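Local coordinates for enoyl-CoA hydratase/isomerase family protein (Pseudomonas syringae pv. tomato, PDB 3OT6) that probably acts on acyl-CoA thioesters, like other members of the enoyl-CoA hydratase/isomerase (crotonase) family, at residues M90-P102 and V193-K206. Residues are numbered along the deposited sequence; the frame is centred on the assembly and turned at random.
Sequences MLSHPFPIIVACP and VAAQLKKINMNAHK
Pro96 lays its CG over one face of the His205 imidazole, 3.7 Å from the ring centroid, in a CH-pi contact shifted toward the NE2 rim. Pro94 O meets the edge of the same ring in its plane, 3.8 Å from His205 CD2. His205 CG stands anti to the backbone N (chi1 176°), which carries the ring across to the proline. His205 NE2 also has a weak hydrogen bond with Lys209. The Phe95 ring receives Met202 at its edge: Met202 CG lies 3.9 Å from Phe95 CD1, and the selenium of this selenomethionine makes a Met-aromatic contact. The Met202 chain bends at chi2 (-43°) and again at chi3, which brings its SE against Pro96 CD at 3.7 Å. Leu197 CD1 touches both Pro96 CB and Ile98 CD1. The tip of Ile98 also rests on Ala194. A water bridges Pro94 O and, weakly, Met202 O. Asn201 caps helix 202-230 through a nearly straight bond from Ala204 N to its OD1 (2.8 Å). The axes of strand 97-100 and helix segment 193-197 run antiparallel and come within 10.1 Å of each other. This is helix-on-sheet packing at the entry to a central strand of the crotonase-type fold, with the end of helix 186-197 and the first turn of helix 202-230 packed against the Pro94-Pro96 loop.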
loop_
_atom_site.group_PDB
_atom_site.type_symbol
_atom_site.label_atom_id
_atom_site.label_comp_id
_atom_site.label_asym_id
_atom_site.label_seq_id
_atom_site.Cartn_x
_atom_site.Cartn_y
_atom_site.Cartn_z
HETATM N N MSE A 90 1.383 -0.230 -8.471
HETATM C CA MSE A 90 2.103 0.745 -7.669
HETATM C C MSE A 90 3.582 0.493 -7.694
HETATM O O MSE A 90 4.375 1.426 -7.683
HETATM C CB MSE A 90 1.610 0.755 -6.220
HETATM C CG MSE A 90 0.256 1.382 -6.057
HETATM SE SE MSE A 90 -0.567 1.111 -4.287
HETATM C CE MSE A 90 0.592 2.200 -3.115
ATOM N N LEU A 91 3.968 -0.765 -7.691
ATOM C CA LEU A 91 5.397 -1.113 -7.668
ATOM C C LEU A 91 6.005 -0.912 -9.046
ATOM O O LEU A 91 7.232 -0.898 -9.212
ATOM C CB LEU A 91 5.585 -2.548 -7.226
ATOM C CG LEU A 91 5.335 -2.781 -5.729
ATOM C CD1 LEU A 91 5.050 -4.266 -5.514
ATOM C CD2 LEU A 91 6.585 -2.383 -5.018
ATOM N N SER A 92 5.153 -0.749 -10.053
ATOM C CA SER A 92 5.726 -0.501 -11.382
ATOM C C SER A 92 5.411 0.938 -11.847
ATOM O O SER A 92 5.698 1.287 -12.968
ATOM C CB SER A 92 5.362 -1.561 -12.401
ATOM O OG SER A 92 4.008 -1.719 -12.433
ATOM N N HIS A 93 4.978 1.790 -10.914
ATOM C CA HIS A 93 4.608 3.113 -11.269
ATOM C C HIS A 93 5.806 3.929 -11.799
ATOM O O HIS A 93 6.872 3.938 -11.196
ATOM C CB HIS A 93 3.975 3.792 -10.051
ATOM C CG HIS A 93 3.255 5.064 -10.374
ATOM N ND1 HIS A 93 2.112 5.084 -11.158
ATOM C CD2 HIS A 93 3.533 6.359 -10.058
ATOM C CE1 HIS A 93 1.688 6.331 -11.270
ATOM N NE2 HIS A 93 2.538 7.127 -10.626
ATOM N N PRO A 94 5.602 4.713 -12.852
ATOM C CA PRO A 94 6.758 5.390 -13.457
ATOM C C PRO A 94 7.396 6.527 -12.648
ATOM O O PRO A 94 8.523 6.934 -12.950
ATOM C CB PRO A 94 6.251 5.833 -14.827
ATOM C CG PRO A 94 4.763 5.870 -14.737
ATOM C CD PRO A 94 4.370 4.859 -13.631
ATOM N N PHE A 95 6.734 6.974 -11.586
ATOM C CA PHE A 95 7.273 8.014 -10.700
ATOM C C PHE A 95 7.206 7.480 -9.246
ATOM O O PHE A 95 6.470 6.512 -8.971
ATOM C CB PHE A 95 6.489 9.359 -10.856
ATOM C CG PHE A 95 6.416 9.811 -12.247
ATOM C CD1 PHE A 95 7.409 10.633 -12.766
ATOM C CD2 PHE A 95 5.407 9.349 -13.091
ATOM C CE1 PHE A 95 7.389 11.004 -14.092
ATOM C CE2 PHE A 95 5.385 9.700 -14.424
ATOM C CZ PHE A 95 6.396 10.515 -14.931
ATOM N N PRO A 96 7.968 8.103 -8.329
ATOM C CA PRO A 96 8.068 7.610 -6.985
ATOM C C PRO A 96 6.713 7.638 -6.267
ATOM O O PRO A 96 5.971 8.610 -6.404
ATOM C CB PRO A 96 9.071 8.595 -6.341
ATOM C CG PRO A 96 9.987 9.013 -7.529
ATOM C CD PRO A 96 8.914 9.220 -8.571
ATOM N N ILE A 97 6.379 6.572 -5.538
ATOM C CA ILE A 97 5.233 6.570 -4.649
ATOM C C ILE A 97 5.650 6.574 -3.162
ATOM O O ILE A 97 6.410 5.687 -2.683
ATOM C CB ILE A 97 4.280 5.426 -4.961
ATOM C CG1 ILE A 97 3.826 5.511 -6.421
ATOM C CG2 ILE A 97 3.015 5.513 -4.056
ATOM C CD1 ILE A 97 2.874 4.393 -6.835
ATOM N N ILE A 98 5.183 7.613 -2.454
ATOM C CA ILE A 98 5.341 7.755 -1.017
ATOM C C ILE A 98 4.036 7.337 -0.389
ATOM O O ILE A 98 2.937 7.701 -0.859
ATOM C CB ILE A 98 5.660 9.202 -0.624
ATOM C CG1 ILE A 98 6.890 9.700 -1.376
ATOM C CG2 ILE A 98 5.937 9.337 0.864
ATOM C CD1 ILE A 98 7.203 11.270 -1.158
ATOM N N VAL A 99 4.124 6.516 0.637
ATOM C CA VAL A 99 2.922 6.224 1.421
ATOM C C VAL A 99 3.161 6.875 2.755
ATOM O O VAL A 99 4.214 6.627 3.419
ATOM C CB VAL A 99 2.619 4.695 1.566
ATOM C CG1 VAL A 99 1.401 4.469 2.508
ATOM C CG2 VAL A 99 2.352 4.116 0.197
ATOM N N ALA A 100 2.225 7.742 3.104
ATOM C CA ALA A 100 2.284 8.519 4.327
ATOM C C ALA A 100 1.189 7.965 5.224
ATOM O O ALA A 100 -0.016 8.298 5.038
ATOM C CB ALA A 100 2.025 9.985 4.027
ATOM N N CYS A 101 1.567 7.154 6.206
ATOM C CA CYS A 101 0.561 6.423 6.934
ATOM C C CYS A 101 0.153 7.197 8.191
ATOM O O CYS A 101 0.986 7.388 9.064
ATOM C CB CYS A 101 1.065 5.007 7.242
ATOM S SG CYS A 101 0.152 4.213 8.552
ATOM N N PRO A 102 -1.121 7.677 8.271
ATOM C CA PRO A 102 -1.458 8.553 9.423
ATOM C C PRO A 102 -1.864 7.841 10.741
ATOM O O PRO A 102 -2.266 8.503 11.688
ATOM C CB PRO A 102 -2.561 9.490 8.874
ATOM C CG PRO A 102 -3.048 8.893 7.611
ATOM C CD PRO A 102 -2.249 7.610 7.323
ATOM N N VAL A 193 10.567 14.431 1.767
ATOM C CA VAL A 193 11.036 13.282 1.011
ATOM C C VAL A 193 10.723 13.475 -0.465
ATOM O O VAL A 193 11.541 13.171 -1.343
ATOM C CB VAL A 193 10.348 11.984 1.491
ATOM C CG1 VAL A 193 10.683 10.799 0.526
ATOM C CG2 VAL A 193 10.801 11.647 2.892
ATOM N N ALA A 194 9.531 13.963 -0.755
ATOM C CA ALA A 194 9.192 14.324 -2.115
ATOM C C ALA A 194 10.217 15.317 -2.677
ATOM O O ALA A 194 10.654 15.153 -3.823
ATOM C CB ALA A 194 7.829 14.892 -2.170
ATOM N N ALA A 195 10.627 16.316 -1.872
ATOM C CA ALA A 195 11.543 17.329 -2.342
ATOM C C ALA A 195 12.848 16.662 -2.734
ATOM O O ALA A 195 13.448 17.049 -3.744
ATOM C CB ALA A 195 11.763 18.457 -1.264
ATOM N N GLN A 196 13.292 15.663 -1.953
ATOM C CA GLN A 196 14.540 14.952 -2.290
ATOM C C GLN A 196 14.382 14.028 -3.501
ATOM O O GLN A 196 15.343 13.791 -4.240
ATOM C CB GLN A 196 15.127 14.176 -1.099
ATOM C CG GLN A 196 15.529 15.050 0.124
ATOM C CD GLN A 196 16.603 16.116 -0.225
ATOM O OE1 GLN A 196 16.326 17.338 -0.231
ATOM N NE2 GLN A 196 17.823 15.642 -0.560
ATOM N N LEU A 197 13.176 13.501 -3.712
ATOM C CA LEU A 197 12.931 12.650 -4.886
ATOM C C LEU A 197 12.885 13.490 -6.151
ATOM O O LEU A 197 13.304 13.014 -7.224
ATOM C CB LEU A 197 11.676 11.747 -4.760
ATOM C CG LEU A 197 11.721 10.657 -3.678
ATOM C CD1 LEU A 197 10.301 10.273 -3.254
ATOM C CD2 LEU A 197 12.507 9.448 -4.125
ATOM N N LYS A 198 12.400 14.721 -6.048
ATOM C CA LYS A 198 12.393 15.620 -7.221
ATOM C C LYS A 198 13.793 15.734 -7.861
ATOM O O LYS A 198 13.898 15.977 -9.045
ATOM C CB LYS A 198 11.890 17.013 -6.833
ATOM C CG LYS A 198 10.400 17.143 -6.824
ATOM C CD LYS A 198 10.053 18.451 -6.211
ATOM C CE LYS A 198 8.672 18.840 -6.629
ATOM N NZ LYS A 198 8.160 19.905 -5.710
ATOM N N LYS A 199 14.851 15.492 -7.078
ATOM C CA LYS A 199 16.229 15.643 -7.540
ATOM C C LYS A 199 16.805 14.538 -8.388
ATOM O O LYS A 199 17.907 14.709 -8.927
ATOM C CB LYS A 199 17.137 15.850 -6.367
ATOM C CG LYS A 199 16.887 17.162 -5.724
ATOM C CD LYS A 199 17.890 17.345 -4.669
ATOM C CE LYS A 199 17.570 18.644 -3.944
ATOM N NZ LYS A 199 18.608 18.747 -2.873
ATOM N N ILE A 200 16.074 13.426 -8.537
ATOM C CA ILE A 200 16.540 12.294 -9.333
ATOM C C ILE A 200 15.978 12.294 -10.744
ATOM O O ILE A 200 14.970 12.933 -11.049
ATOM C CB ILE A 200 16.280 10.895 -8.630
ATOM C CG1 ILE A 200 14.791 10.515 -8.697
ATOM C CG2 ILE A 200 16.810 10.916 -7.210
ATOM C CD1 ILE A 200 14.408 9.236 -8.033
ATOM N N ASN A 201 16.609 11.531 -11.599
ATOM C CA ASN A 201 16.200 11.497 -12.951
ATOM C C ASN A 201 15.063 10.470 -13.127
ATOM O O ASN A 201 15.218 9.275 -12.856
ATOM C CB ASN A 201 17.443 11.212 -13.823
ATOM C CG ASN A 201 17.093 11.073 -15.269
ATOM O OD1 ASN A 201 16.649 10.015 -15.722
ATOM N ND2 ASN A 201 17.186 12.161 -15.985
HETATM N N MSE A 202 13.911 10.961 -13.573
HETATM C CA MSE A 202 12.666 10.220 -13.544
HETATM C C MSE A 202 12.765 9.048 -14.501
HETATM O O MSE A 202 12.234 7.943 -14.249
HETATM C CB MSE A 202 11.494 11.143 -13.926
HETATM C CG MSE A 202 11.062 12.094 -12.765
HETATM SE SE MSE A 202 10.976 11.160 -10.979
HETATM C CE MSE A 202 11.588 12.585 -9.801
ATOM N N ASN A 203 13.431 9.284 -15.625
ATOM C CA ASN A 203 13.541 8.226 -16.621
ATOM C C ASN A 203 14.425 7.081 -16.116
ATOM O O ASN A 203 14.030 5.925 -16.177
ATOM C CB ASN A 203 14.083 8.760 -17.933
ATOM C CG ASN A 203 14.281 7.659 -18.928
ATOM O OD1 ASN A 203 13.306 7.196 -19.520
ATOM N ND2 ASN A 203 15.550 7.191 -19.101
ATOM N N ALA A 204 15.601 7.414 -15.588
ATOM C CA ALA A 204 16.432 6.438 -14.910
ATOM C C ALA A 204 15.715 5.752 -13.722
ATOM O O ALA A 204 15.916 4.562 -13.494
ATOM C CB ALA A 204 17.794 7.064 -14.469
ATOM N N HIS A 205 14.879 6.489 -12.982
ATOM C CA HIS A 205 14.090 5.917 -11.909
ATOM C C HIS A 205 13.134 4.840 -12.444
ATOM O O HIS A 205 13.125 3.716 -11.905
ATOM C CB HIS A 205 13.330 7.018 -11.231
ATOM C CG HIS A 205 12.404 6.556 -10.169
ATOM N ND1 HIS A 205 12.833 6.256 -8.883
ATOM C CD2 HIS A 205 11.056 6.406 -10.168
ATOM C CE1 HIS A 205 11.784 5.931 -8.146
ATOM N NE2 HIS A 205 10.696 6.018 -8.895
ATOM N N LYS A 206 12.377 5.156 -13.503
ATOM C CA LYS A 206 11.416 4.262 -14.068
ATOM C C LYS A 206 12.118 2.992 -14.548
ATOM O O LYS A 206 11.723 1.904 -14.163
ATOM C CB LYS A 206 10.681 4.955 -15.234
ATOM C CG LYS A 206 9.739 4.042 -16.006
ATOM C CD LYS A 206 9.020 4.722 -17.212
ATOM C CE LYS A 206 10.065 5.422 -18.111
ATOM N NZ LYS A 206 9.556 5.976 -19.410
HETATM O O HOH W 1 9.673 8.430 -15.123
#